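Local coordinates for MrsD protein (Bacillus sp., PDB 1P3Y), which catalyses the FAD-dependent oxidative decarboxylation of the C-terminal cysteine of mersacidin to an aminoenethiol, a step in the biosynthesis of this lantibiotic, at residues 40-44 / 45-49; 53-56 / 57-61; 95-99 / 100-104. All coordinates share one frame; numbering follows the deposited sequence.

Contact 1 (40-44 / 45-49); sequences VVMTK and TAEDL. With FAD (flavin-adenine dinucleotide), chain B.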
loop_
_atom_site.group_PDB
_atom_site.type_symbol
_atom_site.label_atom_id
_atom_site.label_comp_id
_atom_site.label_asym_id
_atom_site.label_seq_id
_atom_site.Cartn_x
_atom_site.Cartn_y
_atom_site.Cartn_z
ATOM N N VAL A 40 -21.051 -15.180 -17.407
ATOM C CA VAL A 40 -20.928 -15.710 -16.066
ATOM C C VAL A 40 -20.930 -14.616 -14.997
ATOM O O VAL A 40 -20.502 -13.490 -15.238
ATOM C CB VAL A 40 -19.631 -16.531 -15.959
ATOM C CG1 VAL A 40 -19.329 -16.892 -14.509
ATOM C CG2 VAL A 40 -19.760 -17.779 -16.813
ATOM N N VAL A 41 -21.444 -14.968 -13.823
ATOM C CA VAL A 41 -21.456 -14.099 -12.655
ATOM C C VAL A 41 -20.911 -15.025 -11.537
ATOM O O VAL A 41 -21.409 -16.145 -11.332
ATOM C CB VAL A 41 -22.898 -13.572 -12.326
ATOM C CG1 VAL A 41 -23.866 -14.748 -12.052
ATOM C CG2 VAL A 41 -22.843 -12.611 -11.122
ATOM N N MET A 42 -19.878 -14.572 -10.832
ATOM C CA MET A 42 -19.240 -15.382 -9.782
ATOM C C MET A 42 -19.328 -14.816 -8.368
ATOM O O MET A 42 -19.562 -13.634 -8.169
ATOM C CB MET A 42 -17.753 -15.564 -10.113
ATOM C CG MET A 42 -17.443 -15.859 -11.598
ATOM S SD MET A 42 -15.657 -16.147 -11.923
ATOM C CE MET A 42 -15.288 -17.545 -10.776
ATOM N N THR A 43 -19.137 -15.678 -7.381
ATOM C CA THR A 43 -19.105 -15.248 -5.990
ATOM C C THR A 43 -17.601 -15.141 -5.684
ATOM O O THR A 43 -16.746 -15.704 -6.401
ATOM C CB THR A 43 -19.692 -16.308 -5.006
ATOM O OG1 THR A 43 -18.882 -17.495 -5.034
ATOM C CG2 THR A 43 -21.101 -16.675 -5.370
ATOM N N LYS A 44 -17.294 -14.442 -4.603
ATOM C CA LYS A 44 -15.931 -14.232 -4.142
ATOM C C LYS A 44 -15.150 -15.550 -3.968
ATOM O O LYS A 44 -14.004 -15.670 -4.419
ATOM C CB LYS A 44 -15.986 -13.438 -2.818
ATOM C CG LYS A 44 -14.643 -12.954 -2.281
ATOM C CD LYS A 44 -13.948 -14.000 -1.401
ATOM C CE LYS A 44 -12.669 -13.439 -0.747
ATOM N NZ LYS A 44 -11.710 -12.881 -1.774
ATOM N N THR A 45 -15.756 -16.532 -3.305
ATOM C CA THR A 45 -15.077 -17.811 -3.094
ATOM C C THR A 45 -14.754 -18.506 -4.407
ATOM O O THR A 45 -13.668 -19.082 -4.568
ATOM C CB THR A 45 -15.917 -18.742 -2.243
ATOM O OG1 THR A 45 -16.348 -18.033 -1.084
ATOM C CG2 THR A 45 -15.097 -19.964 -1.813
ATOM N N ALA A 46 -15.695 -18.454 -5.351
ATOM C CA ALA A 46 -15.464 -19.047 -6.665
ATOM C C ALA A 46 -14.227 -18.391 -7.325
ATOM O O ALA A 46 -13.362 -19.101 -7.874
ATOM C CB ALA A 46 -16.692 -18.869 -7.542
ATOM N N GLU A 47 -14.127 -17.054 -7.256
ATOM C CA GLU A 47 -12.982 -16.360 -7.850
ATOM C C GLU A 47 -11.656 -16.718 -7.211
ATOM O O GLU A 47 -10.637 -16.743 -7.910
ATOM C CB GLU A 47 -13.135 -14.854 -7.786
ATOM C CG GLU A 47 -13.827 -14.265 -8.961
ATOM C CD GLU A 47 -13.813 -12.746 -8.923
ATOM O OE1 GLU A 47 -12.767 -12.137 -9.270
ATOM O OE2 GLU A 47 -14.851 -12.170 -8.528
ATOM N N ASP A 48 -11.649 -16.969 -5.899
ATOM C CA ASP A 48 -10.401 -17.337 -5.225
ATOM C C ASP A 48 -9.927 -18.697 -5.716
ATOM O O ASP A 48 -8.720 -18.987 -5.721
ATOM C CB ASP A 48 -10.559 -17.409 -3.695
ATOM C CG ASP A 48 -10.807 -16.057 -3.060
ATOM O OD1 ASP A 48 -10.394 -15.043 -3.666
ATOM O OD2 ASP A 48 -11.401 -16.010 -1.949
ATOM N N LEU A 49 -10.879 -19.543 -6.096
ATOM C CA LEU A 49 -10.551 -20.875 -6.597
ATOM C C LEU A 49 -10.096 -20.811 -8.050
ATOM O O LEU A 49 -9.069 -21.409 -8.410
ATOM C CB LEU A 49 -11.760 -21.803 -6.477
ATOM C CG LEU A 49 -11.967 -22.279 -5.040
ATOM C CD1 LEU A 49 -13.296 -22.997 -4.873
ATOM C CD2 LEU A 49 -10.820 -23.191 -4.676
HETATM P PA FAD B . -19.401 -16.122 -0.960
HETATM O O1A FAD B . -18.143 -16.473 -1.746
HETATM O O2A FAD B . -20.126 -14.836 -1.308
HETATM O O5B FAD B . -19.100 -16.064 0.651
HETATM C C5B FAD B . -17.923 -16.649 1.284
HETATM C C4B FAD B . -16.828 -15.616 1.520
HETATM O O4B FAD B . -17.027 -14.494 0.667
HETATM C C3B FAD B . -16.789 -15.031 2.943
HETATM O O3B FAD B . -15.518 -15.407 3.465
HETATM C C2B FAD B . -16.999 -13.568 2.731
HETATM O O2B FAD B . -16.428 -12.639 3.608
HETATM C C1B FAD B . -16.537 -13.341 1.295
HETATM N N9A FAD B . -17.087 -12.189 0.508
HETATM C C8A FAD B . -18.416 -11.949 -0.052
HETATM N N7A FAD B . -18.539 -10.806 -0.691
HETATM C C5A FAD B . -17.246 -10.199 -0.592
HETATM C C6A FAD B . -16.681 -8.945 -1.052
HETATM N N6A FAD B . -17.388 -8.053 -1.765
HETATM N N1A FAD B . -15.319 -8.657 -0.732
HETATM C C2A FAD B . -14.554 -9.529 -0.006
HETATM N N3A FAD B . -15.016 -10.789 0.476
HETATM C C4A FAD B . -16.424 -10.994 0.109
HETATM N N1 FAD B . -19.755 -25.009 0.203
HETATM C C2 FAD B . -20.745 -25.752 -0.427
HETATM O O2 FAD B . -21.951 -25.632 -0.080
HETATM N N3 FAD B . -20.386 -26.637 -1.456
HETATM C C4 FAD B . -19.040 -26.859 -1.937
HETATM O O4 FAD B . -18.821 -27.708 -2.886
HETATM C C4X FAD B . -18.073 -26.088 -1.297
HETATM N N5 FAD B . -16.721 -26.253 -1.760
HETATM C C5X FAD B . -15.710 -25.450 -1.142
HETATM C C6 FAD B . -14.350 -25.570 -1.562
HETATM C C7 FAD B . -13.264 -24.787 -0.988
HETATM C C7M FAD B . -11.823 -24.993 -1.537
HETATM C C8 FAD B . -13.598 -23.826 0.086
HETATM C C8M FAD B . -12.577 -22.939 0.770
HETATM C C9 FAD B . -14.919 -23.672 0.536
HETATM C C9A FAD B . -16.004 -24.456 -0.036
HETATM N N10 FAD B . -17.455 -24.391 0.361
HETATM C C10 FAD B . -18.447 -25.174 -0.247
HETATM C "C1'" FAD B . -17.796 -23.469 1.404
HETATM C "C2'" FAD B . -18.399 -22.172 1.003
HETATM O "O2'" FAD B . -17.405 -21.460 0.136
HETATM C "C3'" FAD B . -18.672 -21.317 2.184
HETATM O "O3'" FAD B . -19.870 -21.719 2.881
HETATM C "C4'" FAD B . -18.827 -19.804 1.859
HETATM O "O4'" FAD B . -19.023 -19.096 3.130
HETATM C "C5'" FAD B . -19.987 -19.457 0.959
HETATM O "O5'" FAD B . -19.606 -19.554 -0.423
HETATM P P FAD B . -20.422 -18.838 -1.568
HETATM O O1P FAD B . -19.733 -19.168 -2.820
HETATM O O2P FAD B . -21.867 -19.254 -1.460
HETATM O O3P FAD B . -20.446 -17.280 -1.137
#
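Thr43 caps the helix that carries Ala46, at the point where strand 37-42 of the Rossmann-type fold runs into helix 44-49. Its OG1 accepts a weak bond from Ala46 N at 3.3 Å. The same OG1 donates to O1P of the FAD, 2.9 Å away. With chi1 at 64°, the hydroxyl sits between the backbone N and the carbonyl carbon, where it can serve both the helix end and the phosphate. Thr45 N gives its hydrogen to O1A of the other phosphate. The diphosphate thus lies at the helix N-terminus, whose dipole would be expected to favour the negative charge.

Lys44 runs outward from this cap. Its CB lies beside Thr45 N and faces adenine N9A. CG is anti to the backbone N (chi1 -172°) and rests over the face of the adenine, 3.5 Å from N3A. The chain then bends at chi2, which carries CD to Asp48 OD2. CE touches the same carboxylate oxygen, and NZ closes a salt bridge to Asp48 OD2 at 3.1 Å. NZ also donates to OD1 of Asp48, which uses its syn lone pair, so both carboxylate oxygens are engaged. Asp48 OD2 has a further, long and weak ion pair with Arg72 of a neighbouring subunit.

Met42 packs from the strand against the helix. It bends at chi3 and places CE 3.8 Å from Ala46 CB. Glu47 OE2 bonds to Ser64 OG, while Glu47 CG crosses the end of Met42 obliquely, 4.0 Å from Met42 SD.

Contact 2 (53-56 / 57-61); sequences HTVS and YFCDH. With FAD (flavin-adenine dinucleotide), chain C.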
loop_
_atom_site.group_PDB
_atom_site.type_symbol
_atom_site.label_atom_id
_atom_site.label_comp_id
_atom_site.label_asym_id
_atom_site.label_seq_id
_atom_site.Cartn_x
_atom_site.Cartn_y
_atom_site.Cartn_z
ATOM N N HIS A 53 -10.617 -13.917 -14.754
ATOM C CA HIS A 53 -9.943 -13.822 -16.051
ATOM C C HIS A 53 -9.768 -15.208 -16.671
ATOM O O HIS A 53 -9.766 -15.356 -17.893
ATOM C CB HIS A 53 -8.562 -13.146 -15.945
ATOM C CG HIS A 53 -8.628 -11.682 -15.641
ATOM N ND1 HIS A 53 -9.460 -10.816 -16.325
ATOM C CD2 HIS A 53 -7.978 -10.930 -14.715
ATOM C CE1 HIS A 53 -9.321 -9.597 -15.831
ATOM N NE2 HIS A 53 -8.429 -9.639 -14.855
ATOM N N THR A 54 -9.617 -16.225 -15.837
ATOM C CA THR A 54 -9.461 -17.546 -16.389
ATOM C C THR A 54 -10.796 -17.924 -16.980
ATOM O O THR A 54 -10.888 -18.276 -18.144
ATOM C CB THR A 54 -9.070 -18.583 -15.320
ATOM O OG1 THR A 54 -7.868 -18.165 -14.655
ATOM C CG2 THR A 54 -8.831 -19.947 -15.974
ATOM N N VAL A 55 -11.847 -17.824 -16.184
ATOM C CA VAL A 55 -13.172 -18.187 -16.662
ATOM C C VAL A 55 -13.579 -17.378 -17.920
ATOM O O VAL A 55 -14.445 -17.799 -18.690
ATOM C CB VAL A 55 -14.224 -18.003 -15.505
ATOM C CG1 VAL A 55 -15.651 -18.388 -15.976
ATOM C CG2 VAL A 55 -13.813 -18.842 -14.293
ATOM N N SER A 56 -12.952 -16.232 -18.152
ATOM C CA SER A 56 -13.338 -15.435 -19.312
ATOM C C SER A 56 -12.849 -16.039 -20.625
ATOM O O SER A 56 -13.268 -15.624 -21.708
ATOM C CB SER A 56 -12.820 -14.003 -19.182
ATOM O OG SER A 56 -11.429 -13.946 -19.425
ATOM N N TYR A 57 -11.941 -16.998 -20.544
ATOM C CA TYR A 57 -11.465 -17.641 -21.763
ATOM C C TYR A 57 -12.487 -18.681 -22.259
ATOM O O TYR A 57 -12.344 -19.226 -23.354
ATOM C CB TYR A 57 -10.135 -18.353 -21.513
ATOM C CG TYR A 57 -8.998 -17.429 -21.181
ATOM C CD1 TYR A 57 -8.375 -17.478 -19.938
ATOM C CD2 TYR A 57 -8.558 -16.479 -22.096
ATOM C CE1 TYR A 57 -7.347 -16.601 -19.609
ATOM C CE2 TYR A 57 -7.527 -15.601 -21.775
ATOM C CZ TYR A 57 -6.927 -15.666 -20.528
ATOM O OH TYR A 57 -5.900 -14.806 -20.198
ATOM N N PHE A 58 -13.515 -18.954 -21.455
ATOM C CA PHE A 58 -14.509 -19.966 -21.803
ATOM C C PHE A 58 -15.926 -19.449 -21.921
ATOM O O PHE A 58 -16.873 -20.243 -21.907
ATOM C CB PHE A 58 -14.486 -21.098 -20.766
ATOM C CG PHE A 58 -13.108 -21.609 -20.457
ATOM C CD1 PHE A 58 -12.540 -21.395 -19.205
ATOM C CD2 PHE A 58 -12.381 -22.314 -21.412
ATOM C CE1 PHE A 58 -11.264 -21.882 -18.902
ATOM C CE2 PHE A 58 -11.098 -22.811 -21.127
ATOM C CZ PHE A 58 -10.536 -22.595 -19.866
ATOM N N CYS A 59 -16.087 -18.134 -22.027
ATOM C CA CYS A 59 -17.415 -17.562 -22.140
ATOM C C CYS A 59 -17.298 -16.149 -22.654
ATOM O O CYS A 59 -16.193 -15.662 -22.855
ATOM C CB CYS A 59 -18.125 -17.583 -20.788
ATOM S SG CYS A 59 -17.406 -16.480 -19.579
ATOM N N ASP A 60 -18.431 -15.480 -22.842
ATOM C CA ASP A 60 -18.428 -14.127 -23.391
ATOM C C ASP A 60 -18.113 -12.988 -22.434
ATOM O O ASP A 60 -17.585 -11.951 -22.849
ATOM C CB ASP A 60 -19.765 -13.860 -24.083
ATOM C CG ASP A 60 -20.067 -14.889 -25.162
ATOM O OD1 ASP A 60 -21.152 -15.514 -25.111
ATOM O OD2 ASP A 60 -19.210 -15.084 -26.054
ATOM N N HIS A 61 -18.435 -13.160 -21.160
ATOM C CA HIS A 61 -18.162 -12.109 -20.197
ATOM C C HIS A 61 -18.352 -12.656 -18.808
ATOM O O HIS A 61 -19.204 -13.505 -18.588
ATOM C CB HIS A 61 -19.104 -10.928 -20.407
ATOM C CG HIS A 61 -18.775 -9.743 -19.557
ATOM N ND1 HIS A 61 -17.695 -8.921 -19.811
ATOM C CD2 HIS A 61 -19.356 -9.267 -18.429
ATOM C CE1 HIS A 61 -17.627 -7.990 -18.873
ATOM N NE2 HIS A 61 -18.623 -8.178 -18.023
HETATM P PA FAD C . 6.846 -17.481 -16.876
HETATM O O1A FAD C . 5.431 -17.550 -16.313
HETATM O O2A FAD C . 8.008 -17.598 -15.908
HETATM O O5B FAD C . 7.084 -16.095 -17.721
HETATM C C5B FAD C . 6.007 -15.242 -18.211
HETATM C C4B FAD C . 5.737 -14.069 -17.277
HETATM O O4B FAD C . 6.248 -14.355 -15.980
HETATM C C3B FAD C . 6.410 -12.748 -17.688
HETATM O O3B FAD C . 5.337 -11.843 -17.929
HETATM C C2B FAD C . 7.289 -12.421 -16.526
HETATM O O2B FAD C . 7.563 -11.087 -16.202
HETATM C C1B FAD C . 6.636 -13.158 -15.360
HETATM N N9A FAD C . 7.464 -13.567 -14.179
HETATM C C8A FAD C . 8.502 -14.586 -14.032
HETATM N N7A FAD C . 9.023 -14.663 -12.827
HETATM C C5A FAD C . 8.331 -13.661 -12.073
HETATM C C6A FAD C . 8.408 -13.197 -10.701
HETATM N N6A FAD C . 9.246 -13.739 -9.802
HETATM N N1A FAD C . 7.554 -12.125 -10.299
HETATM C C2A FAD C . 6.683 -11.536 -11.175
HETATM N N3A FAD C . 6.527 -11.932 -12.536
HETATM C C4A FAD C . 7.449 -13.029 -12.860
HETATM N N1 FAD C . 2.782 -20.416 -24.315
HETATM C C2 FAD C . 3.012 -21.710 -24.766
HETATM O O2 FAD C . 4.141 -22.035 -25.221
HETATM N N3 FAD C . 1.971 -22.650 -24.705
HETATM C C4 FAD C . 0.638 -22.392 -24.205
HETATM O O4 FAD C . -0.249 -23.331 -24.205
HETATM C C4X FAD C . 0.445 -21.092 -23.746
HETATM N N5 FAD C . -0.857 -20.793 -23.212
HETATM C C5X FAD C . -1.075 -19.474 -22.703
HETATM C C6 FAD C . -2.348 -19.121 -22.159
HETATM C C7 FAD C . -2.649 -17.803 -21.618
HETATM C C7M FAD C . -4.068 -17.539 -21.039
HETATM C C8 FAD C . -1.575 -16.785 -21.642
HETATM C C8M FAD C . -1.739 -15.376 -21.107
HETATM C C9 FAD C . -0.307 -17.081 -22.167
HETATM C C9A FAD C . -0.007 -18.398 -22.710
HETATM N N10 FAD C . 1.303 -18.837 -23.306
HETATM C C10 FAD C . 1.519 -20.132 -23.801
HETATM C "C1'" FAD C . 2.354 -17.863 -23.343
HETATM C "C2'" FAD C . 3.408 -17.950 -22.300
HETATM O "O2'" FAD C . 2.742 -17.785 -20.968
HETATM C "C3'" FAD C . 4.406 -16.864 -22.451
HETATM O "O3'" FAD C . 5.353 -17.137 -23.506
HETATM C "C4'" FAD C . 5.236 -16.573 -21.167
HETATM O "O4'" FAD C . 6.120 -15.438 -21.460
HETATM C "C5'" FAD C . 6.099 -17.713 -20.688
HETATM O "O5'" FAD C . 5.357 -18.584 -19.821
HETATM P P FAD C . 6.069 -19.577 -18.823
HETATM O O1P FAD C . 4.992 -20.285 -18.121
HETATM O O2P FAD C . 7.041 -20.425 -19.602
HETATM O O3P FAD C . 7.028 -18.633 -17.926
#
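Tyr57 and Phe58 each send a backbone N-H three residues back, and both nitrogens lie above the plane of the accepting carbonyl. Tyr57 N meets Thr54 O at 2.9 Å. Phe58 N meets Val55 O at 3.1 Å, from 58° out of that plane. These are successive bonds from residue i+3 back to residue i, and they wind the chain on beyond Val55. Ser56 adds a side-chain bond. Its OG turns back over its own backbone (chi1 75°) and donates to His53 O at 2.7 Å.

The Tyr57 ring lies by two backbone carbonyls. Its CD1 is near Thr54 O, and CE1 is 3.2 Å from His53 O. The far end of the ring reaches the flavin, where OH comes within 3.4 Å of methyl C7M of the FAD. Lys71 of a neighbouring subunit makes a cation-pi contact with this ring and also bonds to Ser56 OG.

The segment belongs to the beta-alpha-beta crossover that joins strand 37-42 to strand 61-63, the outermost strand of this chain's parallel sheet on that side. Within that connection Phe58 packs on Leu28 and Leu29 of helix 25-31. Its CD1 is 3.7 Å from Thr54 O.

Thr54 OG1 bonds to Leu49 O of a second subunit, and His53 NE2 bonds to Asn69 O of the subunit that supplies Lys71. Back within the chain, Cys59 brings SG to 4.4 Å from Val55 CG1.

Contact 3 (95-99 / 100-104); sequences LGQTA and NGVAM. With FAD (flavin-adenine dinucleotide), chain D.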
loop_
_atom_site.group_PDB
_atom_site.type_symbol
_atom_site.label_atom_id
_atom_site.label_comp_id
_atom_site.label_asym_id
_atom_site.label_seq_id
_atom_site.Cartn_x
_atom_site.Cartn_y
_atom_site.Cartn_z
ATOM N N LEU A 95 -28.057 -21.655 -1.620
ATOM C CA LEU A 95 -29.385 -22.257 -1.476
ATOM C C LEU A 95 -30.075 -21.615 -0.273
ATOM O O LEU A 95 -31.247 -21.216 -0.369
ATOM C CB LEU A 95 -29.299 -23.778 -1.260
ATOM C CG LEU A 95 -28.726 -24.578 -2.446
ATOM C CD1 LEU A 95 -28.607 -26.053 -2.086
ATOM C CD2 LEU A 95 -29.594 -24.386 -3.690
ATOM N N GLY A 96 -29.351 -21.505 0.850
ATOM C CA GLY A 96 -29.924 -20.898 2.046
ATOM C C GLY A 96 -30.272 -19.420 1.863
ATOM O O GLY A 96 -31.270 -18.907 2.400
ATOM N N GLN A 97 -29.466 -18.712 1.083
ATOM C CA GLN A 97 -29.743 -17.304 0.896
ATOM C C GLN A 97 -30.950 -17.110 0.005
ATOM O O GLN A 97 -31.864 -16.343 0.345
ATOM C CB GLN A 97 -28.522 -16.563 0.306
ATOM C CG GLN A 97 -27.523 -16.067 1.363
ATOM C CD GLN A 97 -26.376 -15.233 0.785
ATOM O OE1 GLN A 97 -26.588 -14.153 0.236
ATOM N NE2 GLN A 97 -25.158 -15.741 0.913
ATOM N N THR A 98 -30.961 -17.811 -1.124
ATOM C CA THR A 98 -32.046 -17.643 -2.080
ATOM C C THR A 98 -33.373 -18.163 -1.533
ATOM O O THR A 98 -34.423 -17.534 -1.717
ATOM C CB THR A 98 -31.710 -18.321 -3.426
ATOM O OG1 THR A 98 -31.224 -19.645 -3.182
ATOM C CG2 THR A 98 -30.640 -17.512 -4.172
ATOM N N ALA A 99 -33.319 -19.288 -0.831
ATOM C CA ALA A 99 -34.525 -19.861 -0.260
ATOM C C ALA A 99 -35.185 -18.889 0.701
ATOM O O ALA A 99 -36.408 -18.881 0.834
ATOM C CB ALA A 99 -34.198 -21.159 0.470
ATOM N N ASN A 100 -34.386 -18.053 1.356
ATOM C CA ASN A 100 -34.931 -17.122 2.342
ATOM C C ASN A 100 -34.991 -15.650 1.993
ATOM O O ASN A 100 -35.292 -14.816 2.858
ATOM C CB ASN A 100 -34.200 -17.323 3.662
ATOM C CG ASN A 100 -34.434 -18.707 4.217
ATOM O OD1 ASN A 100 -35.573 -19.061 4.540
ATOM N ND2 ASN A 100 -33.374 -19.512 4.313
ATOM N N GLY A 101 -34.725 -15.331 0.730
ATOM C CA GLY A 101 -34.804 -13.948 0.290
ATOM C C GLY A 101 -33.669 -13.065 0.759
ATOM O O GLY A 101 -33.817 -11.852 0.879
ATOM N N VAL A 102 -32.537 -13.683 1.053
ATOM C CA VAL A 102 -31.364 -12.943 1.481
ATOM C C VAL A 102 -30.449 -12.827 0.264
ATOM O O VAL A 102 -30.328 -13.762 -0.529
ATOM C CB VAL A 102 -30.667 -13.688 2.614
ATOM C CG1 VAL A 102 -29.250 -13.161 2.810
ATOM C CG2 VAL A 102 -31.498 -13.533 3.889
ATOM N N ALA A 103 -29.822 -11.678 0.087
ATOM C CA ALA A 103 -28.946 -11.530 -1.056
ATOM C C ALA A 103 -27.745 -10.659 -0.697
ATOM O O ALA A 103 -27.770 -9.428 -0.863
ATOM C CB ALA A 103 -29.725 -10.946 -2.239
ATOM N N MET A 104 -26.704 -11.325 -0.192
ATOM C CA MET A 104 -25.468 -10.664 0.222
ATOM C C MET A 104 -24.374 -10.639 -0.846
ATOM O O MET A 104 -23.292 -10.120 -0.606
ATOM C CB MET A 104 -24.922 -11.294 1.509
ATOM C CG MET A 104 -25.538 -10.725 2.790
ATOM S SD MET A 104 -25.334 -8.884 2.934
ATOM C CE MET A 104 -23.732 -8.751 3.735
HETATM P PA FAD D . -24.725 -4.678 2.011
HETATM O O1A FAD D . -24.298 -3.362 1.371
HETATM O O2A FAD D . -24.301 -4.946 3.443
HETATM O O5B FAD D . -24.217 -5.963 1.128
HETATM C C5B FAD D . -23.779 -5.878 -0.261
HETATM C C4B FAD D . -22.262 -5.798 -0.378
HETATM O O4B FAD D . -21.703 -5.358 0.855
HETATM C C3B FAD D . -21.565 -7.137 -0.676
HETATM O O3B FAD D . -20.931 -6.954 -1.938
HETATM C C2B FAD D . -20.653 -7.330 0.491
HETATM O O2B FAD D . -19.446 -8.021 0.336
HETATM C C1B FAD D . -20.424 -5.912 1.008
HETATM N N9A FAD D . -20.060 -5.693 2.446
HETATM C C8A FAD D . -20.840 -5.842 3.674
HETATM N N7A FAD D . -20.180 -5.560 4.775
HETATM C C5A FAD D . -18.872 -5.188 4.324
HETATM C C6A FAD D . -17.653 -4.778 4.993
HETATM N N6A FAD D . -17.571 -4.643 6.327
HETATM N N1A FAD D . -16.500 -4.507 4.194
HETATM C C2A FAD D . -16.528 -4.630 2.831
HETATM N N3A FAD D . -17.681 -5.014 2.086
HETATM C C4A FAD D . -18.810 -5.281 2.988
HETATM N N1 FAD D . -31.346 -4.128 -4.015
HETATM C C2 FAD D . -32.646 -3.875 -3.596
HETATM O O2 FAD D . -33.283 -4.739 -2.935
HETATM N N3 FAD D . -33.240 -2.644 -3.915
HETATM C C4 FAD D . -32.610 -1.580 -4.667
HETATM O O4 FAD D . -33.255 -0.489 -4.914
HETATM C C4X FAD D . -31.303 -1.858 -5.059
HETATM N N5 FAD D . -30.623 -0.820 -5.785
HETATM C C5X FAD D . -29.267 -1.065 -6.173
HETATM C C6 FAD D . -28.542 -0.069 -6.895
HETATM C C7 FAD D . -27.160 -0.238 -7.322
HETATM C C7M FAD D . -26.466 0.923 -8.091
HETATM C C8 FAD D . -26.485 -1.512 -6.989
HETATM C C8M FAD D . -25.050 -1.827 -7.359
HETATM C C9 FAD D . -27.155 -2.524 -6.282
HETATM C C9A FAD D . -28.537 -2.355 -5.857
HETATM N N10 FAD D . -29.366 -3.361 -5.104
HETATM C C10 FAD D . -30.693 -3.120 -4.720
HETATM C "C1'" FAD D . -28.731 -4.604 -4.778
HETATM C "C2'" FAD D . -28.228 -4.773 -3.390
HETATM O "O2'" FAD D . -27.199 -3.712 -3.148
HETATM C "C3'" FAD D . -27.575 -6.093 -3.212
HETATM O "O3'" FAD D . -28.536 -7.159 -3.051
HETATM C "C4'" FAD D . -26.609 -6.172 -1.995
HETATM O "O4'" FAD D . -26.000 -7.507 -2.000
HETATM C "C5'" FAD D . -27.256 -5.969 -0.647
HETATM O "O5'" FAD D . -27.311 -4.573 -0.314
HETATM P P FAD D . -27.503 -4.075 1.171
HETATM O O1P FAD D . -27.509 -2.609 1.106
HETATM O O2P FAD D . -28.733 -4.732 1.743
HETATM O O3P FAD D . -26.292 -4.765 1.990
#
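The helical backbone of 95-99 ends in a Schellman motif, and 100-104 then leaves as an irregular segment. Val102 N bonds to Gln97 O at 2.8 Å, and Gly101 N makes a weaker bond to Thr98 O. Gly101 takes the C-prime place with a positive phi of 74°, a value that favours glycine.

Asn100 folds its side chain back on the helix end. Its ND2 reaches Gly96 O at 2.9 Å, in the carbonyl plane and on a lone pair, although its own amide is somewhat tilted. The Gln97 side chain, extended beyond CG, crosses Val102 at about a right angle, with CG 3.7 Å from Val102 CG1. At its end, OE1 accepts Met104 N at 2.9 Å, nearly along the C=O axis, in a bond that is almost straight (169°). This ties the outgoing chain to the helix.

Ala103 lies between Val102 and Met104, and its carbonyl binds the FAD. Its N bonds to Asn93 OD1 of a neighbouring subunit, which also supplies several hydrogen-bonding partners of this FAD. The side chain of Ala103 is about 8 Å from that of the active-site His75. Ala103 O receives the ribityl hydroxyls O3' and O4' of the FAD, at 3.2 Å and 2.8 Å.

Contacts 1 and 2 adjoin: their centres are about 12 Å apart, and Val40 and Met42 of contact 1 pack on Cys59 and Val55 of contact 2. Contact 1 opens and contact 2 closes the crossover between strands 37-42 and 61-63. Contact 3 lies on the far side of the chain's centre from contact 2, about 26 Å between centres. It is the most buried, while the other two are only partly so. All three meet an FAD, by different means. Contact 1 offers a helix start and a hydroxyl to the phosphates. Contact 3 offers a backbone carbonyl, past a helix end, to the ribityl chain. Contact 2 touches the flavin methyl with the hydroxyl end of a tyrosine.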